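Local coordinates for protein adhesin LabA (PDB 6GMM) that probably mediates attachment of Helicobacter pylori to the gastric mucosa as a lectin-type adhesin specific for LacdiNAc-bearing glycans, at residues N135-I140 against S196-T201; A70-V75 against N240-I245; G107-T112 against N331-G336; E317-S322 against A352-T357; I182-K185 against Q189-L192. All blocks are in the same frame, centred on the assembly; numbering follows the deposited sequence.

Contact 1 of 5, residues N135-I140 against S196-T201; sequences NKAYQI and STIITT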
# COMPACT_ATOMS: atom_id res chain seq x y z
N ASN A 135 -8.08 22.18 10.35
CA ASN A 135 -9.42 21.87 10.88
C ASN A 135 -10.40 21.37 9.82
O ASN A 135 -11.16 20.44 10.11
CB ASN A 135 -10.05 23.05 11.62
CG ASN A 135 -11.38 22.69 12.24
OD1 ASN A 135 -11.45 21.83 13.15
ND2 ASN A 135 -12.49 23.23 11.67
N LYS A 136 -10.42 22.03 8.62
CA LYS A 136 -11.36 21.69 7.54
C LYS A 136 -11.09 20.28 7.11
O LYS A 136 -12.02 19.47 7.02
CB LYS A 136 -11.25 22.68 6.36
CG LYS A 136 -12.24 22.43 5.23
CD LYS A 136 -12.25 23.59 4.24
CE LYS A 136 -13.14 23.33 3.05
NZ LYS A 136 -13.38 24.56 2.26
N ALA A 137 -9.80 19.96 6.90
CA ALA A 137 -9.34 18.64 6.52
C ALA A 137 -9.78 17.61 7.58
O ALA A 137 -10.39 16.61 7.22
CB ALA A 137 -7.83 18.65 6.37
N TYR A 138 -9.52 17.89 8.87
CA TYR A 138 -9.88 17.02 9.99
C TYR A 138 -11.40 16.75 10.03
O TYR A 138 -11.83 15.61 10.21
CB TYR A 138 -9.39 17.63 11.32
CG TYR A 138 -9.86 16.92 12.57
CD1 TYR A 138 -9.18 15.82 13.06
CD2 TYR A 138 -10.96 17.38 13.28
CE1 TYR A 138 -9.57 15.20 14.25
CE2 TYR A 138 -11.39 16.74 14.44
CZ TYR A 138 -10.68 15.66 14.93
OH TYR A 138 -11.09 15.05 16.08
N GLN A 139 -12.21 17.81 9.83
CA GLN A 139 -13.67 17.69 9.87
C GLN A 139 -14.19 16.83 8.76
O GLN A 139 -15.12 16.08 9.01
CB GLN A 139 -14.39 19.06 9.92
CG GLN A 139 -14.07 19.94 11.13
CD GLN A 139 -14.38 19.35 12.48
OE1 GLN A 139 -15.31 18.55 12.65
NE2 GLN A 139 -13.61 19.78 13.48
N ILE A 140 -13.58 16.89 7.55
CA ILE A 140 -14.00 16.04 6.42
C ILE A 140 -13.72 14.57 6.73
O ILE A 140 -14.58 13.72 6.47
CB ILE A 140 -13.42 16.50 5.04
CG1 ILE A 140 -14.04 17.86 4.63
CG2 ILE A 140 -13.71 15.44 3.98
CD1 ILE A 140 -13.34 18.68 3.43
N SER A 196 -3.32 14.51 3.90
CA SER A 196 -2.05 15.15 3.52
C SER A 196 -2.03 16.59 3.92
O SER A 196 -0.99 17.08 4.33
CB SER A 196 -1.78 15.00 2.02
OG SER A 196 -0.48 15.47 1.72
N THR A 197 -3.20 17.27 3.85
CA THR A 197 -3.35 18.66 4.25
C THR A 197 -3.00 18.81 5.72
O THR A 197 -2.28 19.76 6.07
CB THR A 197 -4.75 19.16 3.94
OG1 THR A 197 -4.91 19.20 2.52
CG2 THR A 197 -5.02 20.57 4.52
N ILE A 198 -3.52 17.92 6.59
CA ILE A 198 -3.22 17.95 8.02
C ILE A 198 -1.70 17.97 8.26
O ILE A 198 -1.20 18.94 8.78
CB ILE A 198 -3.88 16.77 8.78
CG1 ILE A 198 -5.42 16.89 8.79
CG2 ILE A 198 -3.29 16.65 10.21
CD1 ILE A 198 -6.13 15.65 9.32
N ILE A 199 -0.98 16.92 7.81
CA ILE A 199 0.45 16.69 8.01
C ILE A 199 1.30 17.72 7.27
O ILE A 199 2.21 18.28 7.88
CB ILE A 199 0.85 15.21 7.69
CG1 ILE A 199 -0.18 14.18 8.24
CG2 ILE A 199 2.27 14.89 8.19
CD1 ILE A 199 -0.23 14.00 9.82
N THR A 200 1.00 17.98 5.98
CA THR A 200 1.76 18.97 5.21
C THR A 200 1.67 20.35 5.88
O THR A 200 2.73 20.94 6.12
CB THR A 200 1.39 18.96 3.73
OG1 THR A 200 1.48 17.61 3.27
CG2 THR A 200 2.32 19.83 2.89
N THR A 201 0.42 20.82 6.24
CA THR A 201 0.23 22.13 6.90
C THR A 201 0.95 22.17 8.25
O THR A 201 1.64 23.15 8.53
CB THR A 201 -1.25 22.57 6.96
OG1 THR A 201 -1.90 22.29 5.71
CG2 THR A 201 -1.39 24.03 7.24

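Contact 2 of 5, residues A70-V75 against N240-I245; sequences AGLWQV and NEISAI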
# COMPACT_ATOMS: atom_id res chain seq x y z
N ALA A 70 -5.37 11.83 11.46
CA ALA A 70 -6.30 12.42 12.42
C ALA A 70 -5.78 12.25 13.85
O ALA A 70 -5.85 13.17 14.65
CB ALA A 70 -7.69 11.80 12.28
N GLY A 71 -5.25 11.08 14.15
CA GLY A 71 -4.70 10.76 15.47
C GLY A 71 -3.54 11.65 15.88
O GLY A 71 -3.49 12.07 17.04
N LEU A 72 -2.59 11.97 14.95
CA LEU A 72 -1.46 12.85 15.30
C LEU A 72 -2.04 14.20 15.73
O LEU A 72 -1.75 14.65 16.83
CB LEU A 72 -0.41 13.02 14.18
CG LEU A 72 0.88 13.83 14.55
CD1 LEU A 72 1.81 13.04 15.46
CD2 LEU A 72 1.67 14.24 13.29
N TRP A 73 -2.94 14.76 14.90
CA TRP A 73 -3.60 16.03 15.15
C TRP A 73 -4.35 15.99 16.47
O TRP A 73 -4.16 16.90 17.26
CB TRP A 73 -4.54 16.37 14.00
CG TRP A 73 -5.32 17.64 14.20
CD1 TRP A 73 -6.68 17.77 14.29
CD2 TRP A 73 -4.79 18.97 14.37
NE1 TRP A 73 -7.03 19.09 14.44
CE2 TRP A 73 -5.89 19.85 14.49
CE3 TRP A 73 -3.49 19.51 14.33
CZ2 TRP A 73 -5.73 21.23 14.66
CZ3 TRP A 73 -3.33 20.88 14.48
CH2 TRP A 73 -4.44 21.72 14.67
N GLN A 74 -5.13 14.93 16.74
CA GLN A 74 -5.84 14.82 18.02
C GLN A 74 -4.92 14.74 19.22
O GLN A 74 -5.24 15.29 20.26
CB GLN A 74 -6.78 13.62 18.06
CG GLN A 74 -8.05 13.80 17.25
CD GLN A 74 -8.76 12.49 16.96
OE1 GLN A 74 -8.26 11.40 17.23
NE2 GLN A 74 -9.96 12.57 16.44
N VAL A 75 -3.82 14.02 19.11
CA VAL A 75 -2.95 13.82 20.27
C VAL A 75 -2.01 15.03 20.55
O VAL A 75 -1.56 15.15 21.70
CB VAL A 75 -2.17 12.47 20.19
CG1 VAL A 75 -0.86 12.61 19.43
CG2 VAL A 75 -1.95 11.90 21.59
N ASN A 240 10.02 12.17 13.09
CA ASN A 240 9.88 10.74 12.76
C ASN A 240 8.42 10.39 12.44
O ASN A 240 8.17 9.80 11.40
CB ASN A 240 10.42 9.88 13.91
CG ASN A 240 10.23 8.41 13.73
OD1 ASN A 240 11.07 7.74 13.13
ND2 ASN A 240 9.13 7.87 14.24
N GLU A 241 7.48 10.79 13.31
CA GLU A 241 6.05 10.51 13.19
C GLU A 241 5.43 11.19 11.99
O GLU A 241 4.67 10.55 11.28
CB GLU A 241 5.30 10.83 14.48
CG GLU A 241 5.72 9.95 15.65
CD GLU A 241 7.13 10.14 16.18
OE1 GLU A 241 7.66 11.27 16.12
OE2 GLU A 241 7.73 9.13 16.63
N ILE A 242 5.79 12.45 11.71
CA ILE A 242 5.34 13.17 10.51
C ILE A 242 5.86 12.40 9.27
O ILE A 242 5.09 12.13 8.35
CB ILE A 242 5.85 14.64 10.53
CG1 ILE A 242 5.15 15.47 11.64
CG2 ILE A 242 5.76 15.31 9.16
CD1 ILE A 242 5.93 16.70 12.07
N SER A 243 7.15 12.03 9.27
CA SER A 243 7.74 11.34 8.13
C SER A 243 7.03 10.01 7.83
O SER A 243 6.60 9.80 6.69
CB SER A 243 9.25 11.14 8.32
OG SER A 243 9.82 10.57 7.15
N ALA A 244 6.82 9.17 8.88
CA ALA A 244 6.14 7.88 8.77
C ALA A 244 4.74 8.06 8.23
O ALA A 244 4.31 7.27 7.39
CB ALA A 244 6.08 7.20 10.12
N ILE A 245 4.04 9.10 8.66
CA ILE A 245 2.66 9.30 8.24
C ILE A 245 2.59 9.77 6.79
O ILE A 245 1.71 9.32 6.06
CB ILE A 245 1.87 10.20 9.23
CG1 ILE A 245 1.84 9.55 10.65
CG2 ILE A 245 0.46 10.44 8.68
CD1 ILE A 245 1.20 10.46 11.81

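Contact 3 of 5, residues G107-T112 against N331-G336; sequences GGTTIT and NGHLRG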
# COMPACT_ATOMS: atom_id res chain seq x y z
N GLY A 107 -11.20 18.72 28.13
CA GLY A 107 -12.41 18.23 27.47
C GLY A 107 -13.08 19.25 26.58
O GLY A 107 -14.18 19.02 26.08
N GLY A 108 -12.42 20.40 26.41
CA GLY A 108 -12.93 21.45 25.55
C GLY A 108 -12.82 21.08 24.10
O GLY A 108 -11.79 20.53 23.69
N THR A 109 -13.91 21.28 23.32
CA THR A 109 -14.00 20.98 21.87
C THR A 109 -14.21 22.27 21.03
O THR A 109 -14.50 22.18 19.86
CB THR A 109 -15.08 19.92 21.58
OG1 THR A 109 -16.37 20.40 21.98
CG2 THR A 109 -14.78 18.56 22.22
N THR A 110 -14.09 23.46 21.64
CA THR A 110 -14.24 24.75 20.94
C THR A 110 -13.00 25.59 21.19
O THR A 110 -12.54 25.68 22.33
CB THR A 110 -15.54 25.48 21.33
OG1 THR A 110 -16.63 24.55 21.36
CG2 THR A 110 -15.87 26.67 20.40
N ILE A 111 -12.44 26.14 20.12
CA ILE A 111 -11.23 26.94 20.18
C ILE A 111 -11.41 28.27 19.44
O ILE A 111 -12.03 28.30 18.37
CB ILE A 111 -10.01 26.13 19.64
CG1 ILE A 111 -8.68 26.70 20.17
CG2 ILE A 111 -9.99 26.06 18.11
CD1 ILE A 111 -7.51 25.74 20.17
N THR A 112 -10.86 29.34 20.00
CA THR A 112 -10.82 30.63 19.34
C THR A 112 -9.36 30.95 19.05
O THR A 112 -8.51 30.88 19.95
CB THR A 112 -11.58 31.72 20.17
OG1 THR A 112 -12.97 31.40 20.19
CG2 THR A 112 -11.39 33.11 19.60
N ASN A 331 -12.17 11.51 27.38
CA ASN A 331 -13.46 12.18 27.48
C ASN A 331 -14.66 11.35 26.98
O ASN A 331 -15.79 11.85 27.00
CB ASN A 331 -13.38 13.54 26.81
CG ASN A 331 -12.69 14.53 27.71
OD1 ASN A 331 -13.22 14.90 28.76
ND2 ASN A 331 -11.46 14.90 27.37
N GLY A 332 -14.43 10.10 26.60
CA GLY A 332 -15.50 9.19 26.19
C GLY A 332 -16.03 9.35 24.78
O GLY A 332 -17.16 8.94 24.50
N HIS A 333 -15.21 9.90 23.88
CA HIS A 333 -15.60 10.02 22.49
C HIS A 333 -15.20 8.73 21.75
O HIS A 333 -14.02 8.51 21.48
CB HIS A 333 -14.94 11.24 21.84
CG HIS A 333 -15.36 12.54 22.42
ND1 HIS A 333 -14.83 13.73 21.97
CD2 HIS A 333 -16.27 12.81 23.39
CE1 HIS A 333 -15.41 14.68 22.69
NE2 HIS A 333 -16.28 14.17 23.57
N LEU A 334 -16.17 7.87 21.46
CA LEU A 334 -15.99 6.61 20.73
C LEU A 334 -17.06 6.52 19.63
O LEU A 334 -17.89 7.42 19.50
CB LEU A 334 -16.11 5.39 21.67
CG LEU A 334 -15.04 5.16 22.74
CD1 LEU A 334 -15.31 3.89 23.50
CD2 LEU A 334 -13.66 5.11 22.15
N ARG A 335 -17.06 5.41 18.88
CA ARG A 335 -18.04 5.15 17.83
C ARG A 335 -19.38 4.71 18.43
O ARG A 335 -19.41 4.22 19.56
CB ARG A 335 -17.51 4.08 16.86
CG ARG A 335 -16.29 4.53 16.06
CD ARG A 335 -15.54 3.36 15.44
NE ARG A 335 -14.52 3.87 14.53
CZ ARG A 335 -13.54 3.15 13.99
NH1 ARG A 335 -13.41 1.86 14.28
NH2 ARG A 335 -12.68 3.72 13.15
N GLY A 336 -20.46 4.90 17.66
CA GLY A 336 -21.84 4.51 17.98
C GLY A 336 -22.27 4.64 19.42
O GLY A 336 -22.24 3.66 20.17

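Contact 4 of 5, residues E317-S322 against A352-T357; sequences EFVKDS and AYVGET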
# COMPACT_ATOMS: atom_id res chain seq x y z
N GLU A 317 5.47 2.62 22.26
CA GLU A 317 5.01 3.36 23.45
C GLU A 317 4.12 4.54 23.10
O GLU A 317 3.25 4.90 23.88
CB GLU A 317 6.19 3.87 24.34
CG GLU A 317 7.26 2.84 24.65
CD GLU A 317 8.18 2.51 23.48
OE1 GLU A 317 8.94 3.40 23.04
OE2 GLU A 317 8.10 1.37 22.97
N PHE A 318 4.38 5.18 21.95
CA PHE A 318 3.59 6.31 21.50
C PHE A 318 2.23 5.80 20.99
O PHE A 318 1.23 6.49 21.12
CB PHE A 318 4.34 7.10 20.40
CG PHE A 318 3.59 8.32 19.89
CD1 PHE A 318 3.26 9.37 20.75
CD2 PHE A 318 3.18 8.40 18.57
CE1 PHE A 318 2.58 10.48 20.28
CE2 PHE A 318 2.48 9.52 18.10
CZ PHE A 318 2.20 10.55 18.95
N VAL A 319 2.20 4.62 20.42
CA VAL A 319 0.94 4.06 19.92
C VAL A 319 0.08 3.60 21.10
O VAL A 319 -1.06 4.06 21.20
CB VAL A 319 1.13 2.97 18.83
CG1 VAL A 319 -0.23 2.44 18.34
CG2 VAL A 319 1.94 3.51 17.65
N LYS A 320 0.63 2.76 22.02
CA LYS A 320 -0.12 2.24 23.15
C LYS A 320 -0.31 3.22 24.32
O LYS A 320 -1.40 3.24 24.88
CB LYS A 320 0.44 0.88 23.65
CG LYS A 320 1.85 0.89 24.27
N ASP A 321 0.72 4.01 24.70
CA ASP A 321 0.64 4.87 25.88
C ASP A 321 0.45 6.38 25.61
O ASP A 321 0.57 7.19 26.52
CB ASP A 321 1.85 4.63 26.78
CG ASP A 321 1.95 3.21 27.28
OD1 ASP A 321 0.91 2.65 27.68
OD2 ASP A 321 3.07 2.66 27.27
N SER A 322 0.09 6.75 24.38
CA SER A 322 -0.25 8.12 24.05
C SER A 322 -1.45 8.13 23.13
O SER A 322 -2.47 8.67 23.53
CB SER A 322 0.93 8.89 23.46
OG SER A 322 1.88 9.23 24.47
N ALA A 352 -8.08 6.80 18.86
CA ALA A 352 -8.83 5.76 19.57
C ALA A 352 -8.79 4.42 18.83
O ALA A 352 -8.94 3.35 19.45
CB ALA A 352 -10.27 6.19 19.72
N TYR A 353 -8.65 4.47 17.49
CA TYR A 353 -8.70 3.29 16.63
C TYR A 353 -7.45 3.07 15.80
O TYR A 353 -7.51 2.31 14.85
CB TYR A 353 -9.97 3.38 15.73
CG TYR A 353 -11.23 3.49 16.55
CD1 TYR A 353 -11.79 2.37 17.17
CD2 TYR A 353 -11.84 4.71 16.76
CE1 TYR A 353 -12.92 2.47 17.97
CE2 TYR A 353 -12.97 4.83 17.58
CZ TYR A 353 -13.50 3.70 18.18
OH TYR A 353 -14.63 3.79 18.97
N VAL A 354 -6.31 3.70 16.14
CA VAL A 354 -5.07 3.52 15.37
C VAL A 354 -4.51 2.11 15.58
O VAL A 354 -4.23 1.41 14.60
CB VAL A 354 -4.04 4.65 15.66
CG1 VAL A 354 -2.64 4.27 15.23
CG2 VAL A 354 -4.46 5.96 15.01
N GLY A 355 -4.41 1.70 16.85
CA GLY A 355 -3.90 0.40 17.28
C GLY A 355 -4.60 -0.82 16.71
O GLY A 355 -3.94 -1.78 16.31
N GLU A 356 -5.94 -0.81 16.70
CA GLU A 356 -6.73 -1.90 16.15
C GLU A 356 -6.68 -1.91 14.62
O GLU A 356 -6.75 -2.97 14.01
CB GLU A 356 -8.18 -1.89 16.68
CG GLU A 356 -9.03 -0.70 16.25
CD GLU A 356 -10.53 -0.87 16.38
OE1 GLU A 356 -11.20 -1.03 15.32
OE2 GLU A 356 -11.05 -0.81 17.52
N THR A 357 -6.54 -0.72 13.98
CA THR A 357 -6.47 -0.68 12.52
C THR A 357 -5.17 -1.33 12.00
O THR A 357 -5.25 -2.11 11.04
CB THR A 357 -6.73 0.73 11.98
OG1 THR A 357 -8.01 1.17 12.46
CG2 THR A 357 -6.72 0.78 10.44

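Contact 5 of 5, residues I182-K185 against Q189-L192; sequences IVTK and QVLL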
# COMPACT_ATOMS: atom_id res chain seq x y z
N ILE A 182 -19.77 22.20 2.97
CA ILE A 182 -18.85 21.38 2.19
C ILE A 182 -19.63 20.39 1.35
O ILE A 182 -20.51 19.69 1.85
CB ILE A 182 -17.81 20.69 3.10
CG1 ILE A 182 -16.92 21.73 3.82
CG2 ILE A 182 -16.95 19.68 2.35
CD1 ILE A 182 -17.05 21.67 5.25
N VAL A 183 -19.32 20.37 0.04
CA VAL A 183 -19.88 19.42 -0.92
C VAL A 183 -18.70 18.77 -1.60
O VAL A 183 -17.97 19.43 -2.34
CB VAL A 183 -20.88 20.03 -1.94
CG1 VAL A 183 -21.58 18.92 -2.71
CG2 VAL A 183 -21.91 20.92 -1.25
N THR A 184 -18.44 17.49 -1.25
CA THR A 184 -17.34 16.69 -1.79
C THR A 184 -17.73 15.20 -1.87
O THR A 184 -18.92 14.88 -1.73
CB THR A 184 -16.02 16.95 -1.00
OG1 THR A 184 -14.94 16.34 -1.71
CG2 THR A 184 -16.07 16.44 0.44
N LYS A 185 -16.75 14.30 -2.17
CA LYS A 185 -17.01 12.86 -2.25
C LYS A 185 -16.41 12.13 -1.04
O LYS A 185 -15.34 12.50 -0.54
CB LYS A 185 -16.46 12.24 -3.58
CG LYS A 185 -16.97 12.84 -4.90
CD LYS A 185 -18.43 12.52 -5.20
CE LYS A 185 -18.90 13.17 -6.47
NZ LYS A 185 -20.39 13.18 -6.57
N GLN A 189 -9.61 8.96 -2.45
CA GLN A 189 -8.74 9.96 -3.07
C GLN A 189 -8.84 11.28 -2.31
O GLN A 189 -7.81 11.87 -1.94
CB GLN A 189 -9.14 10.18 -4.54
CG GLN A 189 -7.97 10.35 -5.47
CD GLN A 189 -8.43 10.53 -6.90
OE1 GLN A 189 -9.38 9.89 -7.37
NE2 GLN A 189 -7.75 11.39 -7.62
N VAL A 190 -10.08 11.72 -2.07
CA VAL A 190 -10.42 12.96 -1.33
C VAL A 190 -9.87 12.87 0.10
O VAL A 190 -9.17 13.78 0.54
CB VAL A 190 -11.95 13.19 -1.36
CG1 VAL A 190 -12.38 14.32 -0.43
CG2 VAL A 190 -12.43 13.46 -2.78
N LEU A 191 -10.20 11.78 0.82
CA LEU A 191 -9.78 11.57 2.21
C LEU A 191 -8.28 11.55 2.39
O LEU A 191 -7.78 12.20 3.31
CB LEU A 191 -10.44 10.32 2.80
CG LEU A 191 -11.96 10.38 2.79
CD1 LEU A 191 -12.57 9.10 3.26
CD2 LEU A 191 -12.48 11.60 3.55
N LEU A 192 -7.54 10.87 1.50
CA LEU A 192 -6.08 10.86 1.58
C LEU A 192 -5.48 12.25 1.34
O LEU A 192 -4.44 12.57 1.92
CB LEU A 192 -5.48 9.83 0.62
CG LEU A 192 -5.62 8.39 1.10
CD1 LEU A 192 -5.35 7.45 -0.00
CD2 LEU A 192 -4.70 8.08 2.32

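Contact 1 of 5, residues N135-I140 against S196-T201
Ala137 on helix 128-145 meets Thr197 and Ile198 of helix 188-205 with its single methyl group. That methyl, CB, lies 3.8 Å from Ile198 CG1 and 3.9 Å from Thr197 CG2, so one small side chain bridges two neighbouring residues of the facing helix. Ile198 then runs on past Ala137 and lays its CD1 4.0 Å from Tyr138 CA, against backbone rather than ring. With CG1 beside the backbone N (chi1 -67°) and the chain extended beyond it, the isoleucine reaches across a gap its CB alone does not close. The short segments run nearly antiparallel, at 150°, their axes 8.6 Å apart at closest approach.

Behind this apolar layer, polar side chains are tied back to their own helix. Thr201 OG1 bonds to Thr197 O at 2.6 Å, while Thr201 N reaches the same oxygen from the other face of its plane. Gln139 NE2 gives a nearly straight bond to Asn135 OD1.

The Tyr138 ring leads away from helix 188-205, packs edge-to-face with Trp73 and hydrogen-bonds through OH to Gln74, both on helix 57-76. Ile199, on helix 188-205, packs against helix 239-264, and the contact is thus embedded in a bundle of helices.

Contact 2 of 5, residues A70-V75 against N240-I245
Leu72 approaches Ile242 and Ile245 with CG anti to its own backbone N (chi1 -174°), a setting that carries the branched end of the leucine from helix 57-76 toward helix 239-264. On the far side, Ile245 keeps CG1 beside the backbone N and continues in an extended line (chi2 173°), delivering CD1 to within 3.8 Å of Leu72 CB. The two side chains slant past one another, so the isoleucine tip rests against the base of the leucine as well as its CD2 branch. Ile242 meets that same branch differently: its CG1 sits 4.0 Å from Leu72 CD2, the side chains crossing at roughly a right angle. The other branch, CD1, comes 4.2 Å from Glu241 CB, touching only the aliphatic root of the glutamate. Its carboxylate bends away, and OE2 accepts a hydrogen bond from Asn240 ND2 at 3.0 Å, the amide standing above the carboxylate plane.

The segment axes are 11.4 Å apart, a wide spacing filled by Leu72 from one helix and the two isoleucines from the other. Leu202 and Ile199 of helix 188-205 also pack on this cluster, Leu202 against Leu72 and Ile199 against both isoleucines. No hydrogen bond joins the two segments; every touching residue is buried, and cohesion comes from hydrocarbon packing, with the Glu241 carboxylate directed aside to Asn240.

Contact 3 of 5, residues G107-T112 against N331-G336
Gly107 and Asn331, with CA atoms 6.1 Å apart, mark where two loop portions of the chain come closest, the first running on into strand 111-113. Gly107 has a positive phi of 104°, a conformation suited to glycine, and with no side chain there the Asn331 amide can lie directly on its CA. Across from it, the chain has just left helix 327-330 through a Schellman motif, with Gly332 at positive phi.

In that amide, ND2 is 3.5 Å from Gly107 CA, while CG and OD1 also lie close to the same carbon. The amide nitrogen is hydrogen-bonded to His327 O, which ties the group back to the preceding helix. Further along, Thr109 and His333 come from opposite directions, and Thr109 CG2 reaches the edge of the imidazole, in its plane, 4.0 Å from His333 CE1. This methyl stands beside the backbone N of Thr109, with OG1 taking the more enclosed position (chi1 62°).

The imidazole is held from outside the contact, stacked on Trp347 and hydrogen-bonded through ND1 to Glu328. Neither pair forms a hydrogen bond across the segments. Two surface loops therefore meet by van der Waals contact alone, one methyl and one glycine CA against polar groups whose stronger bonds are made to other residues.

Contact 4 of 5, residues E317-S322 against A352-T357
Val319 and Gly355 bring two helical backbones to a CA-CA distance of 6.6 Å, one segment containing a wider pi-type turn at 319-322 and the other starting a helix just after Tyr353. A single methyl does the work between them. Val319 CG1 touches Val354 CG1 at 4.3 Å and, at an equal 4.3 Å, Gly355 CA. With CG1 anti to the backbone N (chi1 -179°), the valine branch reaches both a side chain and the bare CA of a glycine, a loose apolar contact of small area. Phe311 of helix 287-311 packs against both valines and extends the patch.

The receiving helix is secured at its first turn. Thr357 OG1 bonds to Tyr353 O at 2.7 Å, approaching almost in line with the carbonyl (C=O...O angle 165°), and Thr357 N, at 3.3 Å, shares the same acceptor. At the N-cap position, the Tyr353 ring is engaged by Arg335 through a cation-pi interaction, and its OH accepts from Arg335 N.

Helix 316-323 is thereby packed against the N-terminal turn of helix 354-366. The chain between them contains helix 327-330 and the Cys326-Cys351 disulfide, so this is helix-to-helix packing at the base of a disulfide-closed loop.

Contact 5 of 5, residues I182-K185 against Q189-L192
Val190 presses both methyls toward the end of strand 181-185, where Thr184 and Lys185 receive them. The close part is small and mixed in character: Val190 CG1 lies 3.5 Å from Thr184 OG1 and 3.5 Å from Lys185 O, so one methyl faces both a hydroxyl and a carbonyl oxygen. Thr184 and Val190 reach toward each other tip to tip. The threonine offers its oxygen because OG1 stands anti to the backbone N (chi1 -170°), while Val190 CG1 is likewise anti to its own backbone N (chi1 171°). Val190 CG2 also lies near the hydroxyl, at 4.0 Å from Thr184 OG1.

The connection is a tight strand-to-helix turn: strand 181-185, paired with 161-165 in a two-stranded antiparallel sheet, passes through two residues into helix 188-205. Asn187 OD1 accepts from Val190 N, joining that short link to the first turn of the helix.

On the looser side, Lys185 contributes mainly its root, with CB 4.3 Å from Val190 CG2. Its chain then leads away from the helix, and NZ makes a weak hydrogen bond to Asn159. Leu191, by contrast, turns inward to pack on helices 128-145 and 57-76.

In the fold
Burial separates the five contacts. Contacts 1 and 2 lie in the helical core and join there directly: Tyr138 and Ile199 of the first meet Gln74, Trp73, Ile242 and Ile245 of the second. Contact 5 shares helix 188-205 with contact 1 and adjoins it through Ile140, but sits at the surface, where oxygens replace part of the hydrocarbon. Contact 4 is partly buried; Phe318 packs on Val75 and Glu241 of contact 2. Contact 3, between surface loops, is linked to contact 4 by the Arg335-Tyr353 pairing, and the two cross along the chain. All five lack cross-segment hydrogen bonds; polar links join contacts 1 with 2 and 3 with 4, whereas the other touching pairs meet by packing.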